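Local coordinates for P22 protein (Trypanosoma brucei, PDB 3JV1) that probably acts in trypanosome mitochondria as an accessory factor for RNA editing of the cytochrome oxidase subunit II transcript, and belongs to the Mam33 family, at residues 128-131 against 132-135; 152-155 against 156-160. All blocks are in the same frame, centred on the assembly; numbering follows the deposited sequence.

Interaction 1 (128-131 against 132-135); sequences PDLA and DLED
Leu133 packs against Leu130 and Pro128 just after an Asx turn, Asp129 to Ala131, that overlaps a short 3-10 segment at 130-131, in the loop that leads to helix 135-146. The packed side is apolar. Leu133 CD1 lies 3.8 Å from Leu130 CD1, the two side chains running at a slant to each other, while Pro128 CG sits 3.9 Å from Leu133 CD2, with ring and leucine at about a right angle. The first torsion of Leu133 (chi1 -55°) puts CG beside its backbone N, near Asp129 O and Leu130 O, and brings the methyls to Pro128 and Leu130. Leu130 and Leu133 both also rest on Val138 of helix 135-146, and Trp173 and Tyr170 of a second subunit pack on Pro128 and Leu133, respectively.

Two backbone bonds form the turn that links this side to the polar one: Asp132 N donates to Asp129 O at 2.8 Å, and Leu133 N to Leu130 O at 3.2 Å.

The other side, with the aspartate side chains, is exposed. In the Asx turn Ala131 N reaches Asp129 OD1 at 2.9 Å, from above the carboxylate plane. Asp132 OD2 lies 3.7 Å from Asp129 CB, yet the OD2 atoms of Asp129 and Asp132 are 4.8 Å apart, and like charge would probably discourage a closer approach. A water bridges the backbone N of Asp129 and Asp132 OD2, donating to the latter at 2.9 Å.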
loop_
_atom_site.group_PDB
_atom_site.type_symbol
_atom_site.label_atom_id
_atom_site.label_comp_id
_atom_site.label_asym_id
_atom_site.label_seq_id
_atom_site.Cartn_x
_atom_site.Cartn_y
_atom_site.Cartn_z
ATOM N N PRO A 128 -8.611 -15.177 12.333
ATOM C CA PRO A 128 -9.497 -14.433 13.228
ATOM C C PRO A 128 -8.780 -13.312 13.973
ATOM O O PRO A 128 -7.545 -13.265 14.024
ATOM C CB PRO A 128 -9.977 -15.508 14.193
ATOM C CG PRO A 128 -8.731 -16.329 14.378
ATOM C CD PRO A 128 -8.231 -16.472 12.937
ATOM N N ASP A 129 -9.577 -12.412 14.540
ATOM C CA ASP A 129 -9.072 -11.306 15.338
ATOM C C ASP A 129 -8.619 -12.006 16.623
ATOM O O ASP A 129 -9.408 -12.711 17.251
ATOM C CB ASP A 129 -10.217 -10.330 15.628
ATOM C CG ASP A 129 -9.793 -9.163 16.486
ATOM O OD1 ASP A 129 -8.818 -9.303 17.251
ATOM O OD2 ASP A 129 -10.451 -8.104 16.409
ATOM N N LEU A 130 -7.355 -11.839 16.998
ATOM C CA LEU A 130 -6.837 -12.492 18.197
ATOM C C LEU A 130 -7.707 -12.266 19.433
ATOM O O LEU A 130 -7.742 -13.097 20.342
ATOM C CB LEU A 130 -5.410 -12.021 18.481
ATOM C CG LEU A 130 -4.286 -12.885 17.905
ATOM C CD1 LEU A 130 -4.306 -14.239 18.605
ATOM C CD2 LEU A 130 -4.451 -13.057 16.405
ATOM N N ALA A 131 -8.409 -11.141 19.453
ATOM C CA ALA A 131 -9.277 -10.794 20.568
ATOM C C ALA A 131 -10.500 -11.704 20.672
ATOM O O ALA A 131 -11.179 -11.716 21.693
ATOM C CB ALA A 131 -9.715 -9.333 20.443
ATOM N N ASP A 132 -10.798 -12.461 19.622
ATOM C CA ASP A 132 -11.949 -13.355 19.679
ATOM C C ASP A 132 -11.535 -14.779 20.029
ATOM O O ASP A 132 -12.323 -15.711 19.891
ATOM C CB ASP A 132 -12.698 -13.367 18.346
ATOM C CG ASP A 132 -13.228 -12.002 17.961
ATOM O OD1 ASP A 132 -13.416 -11.153 18.857
ATOM O OD2 ASP A 132 -13.465 -11.786 16.755
ATOM N N LEU A 133 -10.295 -14.944 20.480
ATOM C CA LEU A 133 -9.787 -16.261 20.834
ATOM C C LEU A 133 -9.513 -16.376 22.325
ATOM O O LEU A 133 -8.999 -15.450 22.950
ATOM C CB LEU A 133 -8.501 -16.551 20.059
ATOM C CG LEU A 133 -8.571 -16.430 18.532
ATOM C CD1 LEU A 133 -7.189 -16.677 17.933
ATOM C CD2 LEU A 133 -9.586 -17.422 17.983
ATOM N N GLU A 134 -9.865 -17.522 22.892
ATOM C CA GLU A 134 -9.641 -17.765 24.309
ATOM C C GLU A 134 -8.154 -17.985 24.581
ATOM O O GLU A 134 -7.393 -18.338 23.678
ATOM C CB GLU A 134 -10.452 -18.984 24.763
ATOM C CG GLU A 134 -11.938 -18.710 24.869
ATOM C CD GLU A 134 -12.758 -19.971 24.984
ATOM O OE1 GLU A 134 -12.159 -21.057 25.109
ATOM O OE2 GLU A 134 -14.003 -19.877 24.948
ATOM N N ASP A 135 -7.745 -17.774 25.827
ATOM C CA ASP A 135 -6.348 -17.951 26.201
ATOM C C ASP A 135 -5.772 -19.324 25.876
ATOM O O ASP A 135 -4.627 -19.419 25.450
ATOM C CB ASP A 135 -6.139 -17.675 27.694
ATOM C CG ASP A 135 -6.236 -16.197 28.039
ATOM O OD1 ASP A 135 -6.082 -15.349 27.136
ATOM O OD2 ASP A 135 -6.452 -15.884 29.226
HETATM O O HOH W 1 -12.184 -12.638 14.319
#

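Interaction 2 (152-155 against 156-160); sequences DTLA and NFIDQ
Asn156 N donates to Asp152 O at 2.8 Å, and the next two residues repeat the step: Phe157 N to Thr153 O at 2.9 Å and Ile158 N to Leu154 O at 2.9 Å. The fourth bond, Asp159 N to Ala155 O, stretches to 3.3 Å. Beyond the backbone, the carboxylate of Asp159, its CG set beside the backbone N (chi1 -76°), bends back so that OD2 lies 3.6 Å from Ala155 O, while OD1 forms a salt bridge with Arg72 NH1.

Around these bonds the side chains sit against carbonyl oxygens of the preceding turn. Asn156 CB is 3.0 Å from Asp152 O, and Ile158 CG1 is 3.4 Å from Leu154 O. That same oxygen lies at the edge of the Phe157 ring, near its plane. With CG anti to the backbone N (chi1 168°), Phe157 carries its ring away from the first turn, toward Pro28, Pro31 and Met47, and it meets the ring of Phe161 with the planes about 30° apart.

Leu154 and Ile158, one helical turn apart, approach loosely, CG to CD1 at 4.5 Å, and both pack on Phe96 of strand 95-104, as Ala155 does. Asp152 and Thr153 lie on the exposed flank. The arrangement is that of the amphipathic first turns of helix 152-181, with i to i+4 bonding along the backbone and an apolar face laid against the antiparallel sheet of this Mam33-family fold.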
loop_
_atom_site.group_PDB
_atom_site.type_symbol
_atom_site.label_atom_id
_atom_site.label_comp_id
_atom_site.label_asym_id
_atom_site.label_seq_id
_atom_site.Cartn_x
_atom_site.Cartn_y
_atom_site.Cartn_z
ATOM N N ASP A 152 11.452 -14.056 23.621
ATOM C CA ASP A 152 11.930 -12.727 23.993
ATOM C C ASP A 152 13.396 -12.526 23.659
ATOM O O ASP A 152 13.830 -11.406 23.390
ATOM C CB ASP A 152 11.716 -12.472 25.485
ATOM C CG ASP A 152 10.255 -12.400 25.858
ATOM O OD1 ASP A 152 9.472 -11.819 25.082
ATOM O OD2 ASP A 152 9.890 -12.917 26.934
ATOM N N THR A 153 14.155 -13.613 23.679
ATOM C CA THR A 153 15.573 -13.543 23.363
ATOM C C THR A 153 15.734 -13.117 21.911
ATOM O O THR A 153 16.538 -12.248 21.601
ATOM C CB THR A 153 16.250 -14.905 23.546
ATOM O OG1 THR A 153 15.982 -15.398 24.862
ATOM C CG2 THR A 153 17.749 -14.777 23.352
ATOM N N LEU A 154 14.959 -13.735 21.025
ATOM C CA LEU A 154 15.018 -13.412 19.606
ATOM C C LEU A 154 14.472 -12.014 19.359
ATOM O O LEU A 154 15.024 -11.259 18.564
ATOM C CB LEU A 154 14.203 -14.418 18.798
ATOM C CG LEU A 154 14.210 -14.192 17.287
ATOM C CD1 LEU A 154 15.636 -14.412 16.756
ATOM C CD2 LEU A 154 13.220 -15.140 16.618
ATOM N N ALA A 155 13.385 -11.673 20.039
ATOM C CA ALA A 155 12.781 -10.356 19.882
ATOM C C ALA A 155 13.804 -9.320 20.309
ATOM O O ALA A 155 13.942 -8.264 19.694
ATOM C CB ALA A 155 11.531 -10.243 20.741
ATOM N N ASN A 156 14.528 -9.647 21.369
ATOM C CA ASN A 156 15.550 -8.771 21.908
ATOM C C ASN A 156 16.691 -8.616 20.906
ATOM O O ASN A 156 17.236 -7.522 20.745
ATOM C CB ASN A 156 16.067 -9.353 23.222
ATOM C CG ASN A 156 16.743 -8.322 24.084
ATOM O OD1 ASN A 156 17.919 -8.007 23.900
ATOM N ND2 ASN A 156 15.997 -7.774 25.033
ATOM N N PHE A 157 17.054 -9.709 20.236
ATOM C CA PHE A 157 18.114 -9.662 19.240
ATOM C C PHE A 157 17.710 -8.799 18.049
ATOM O O PHE A 157 18.537 -8.104 17.475
ATOM C CB PHE A 157 18.456 -11.054 18.714
ATOM C CG PHE A 157 19.343 -11.027 17.496
ATOM C CD1 PHE A 157 20.711 -10.834 17.619
ATOM C CD2 PHE A 157 18.796 -11.135 16.223
ATOM C CE1 PHE A 157 21.523 -10.747 16.492
ATOM C CE2 PHE A 157 19.594 -11.048 15.097
ATOM C CZ PHE A 157 20.962 -10.854 15.229
ATOM N N ILE A 158 16.441 -8.865 17.668
ATOM C CA ILE A 158 15.947 -8.085 16.545
ATOM C C ILE A 158 16.069 -6.575 16.771
ATOM O O ILE A 158 16.443 -5.846 15.854
ATOM C CB ILE A 158 14.478 -8.463 16.230
ATOM C CG1 ILE A 158 14.449 -9.841 15.565
ATOM C CG2 ILE A 158 13.832 -7.416 15.330
ATOM C CD1 ILE A 158 13.074 -10.371 15.303
ATOM N N ASP A 159 15.746 -6.108 17.977
ATOM C CA ASP A 159 15.847 -4.679 18.287
ATOM C C ASP A 159 17.309 -4.274 18.272
ATOM O O ASP A 159 17.690 -3.291 17.636
ATOM C CB ASP A 159 15.271 -4.355 19.670
ATOM C CG ASP A 159 13.758 -4.349 19.694
ATOM O OD1 ASP A 159 13.146 -3.835 18.732
ATOM O OD2 ASP A 159 13.177 -4.841 20.689
ATOM N N GLN A 160 18.123 -5.036 18.993
ATOM C CA GLN A 160 19.553 -4.769 19.060
ATOM C C GLN A 160 20.209 -4.782 17.680
ATOM O O GLN A 160 20.974 -3.874 17.345
ATOM C CB GLN A 160 20.239 -5.788 19.970
ATOM C CG GLN A 160 20.238 -5.409 21.442
ATOM C CD GLN A 160 20.797 -6.511 22.332
ATOM O OE1 GLN A 160 21.821 -7.122 22.022
ATOM N NE2 GLN A 160 20.128 -6.760 23.453
#

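How the interactions relate
Interaction 1 comes first along the chain, in the loop between helices 115-121 and 135-146, and interaction 2 follows at the start of helix 152-181, with helix 135-146 between them. Their centres are 25 Å apart and their nearest atoms about 15 Å, so they do not touch. The centre of interaction 2 lies about 10 Å from the centre of the chain, against the sheet at strands 46-51 and 95-104; that of interaction 1 is about 24 Å from it, at the surface. Segment 152-160 meets no other chain of the three-chain assembly, whereas 128-135 packs on a second subunit. Interaction 2 thus belongs to the helix-on-sheet core of one subunit, interaction 1 to an interface between subunits.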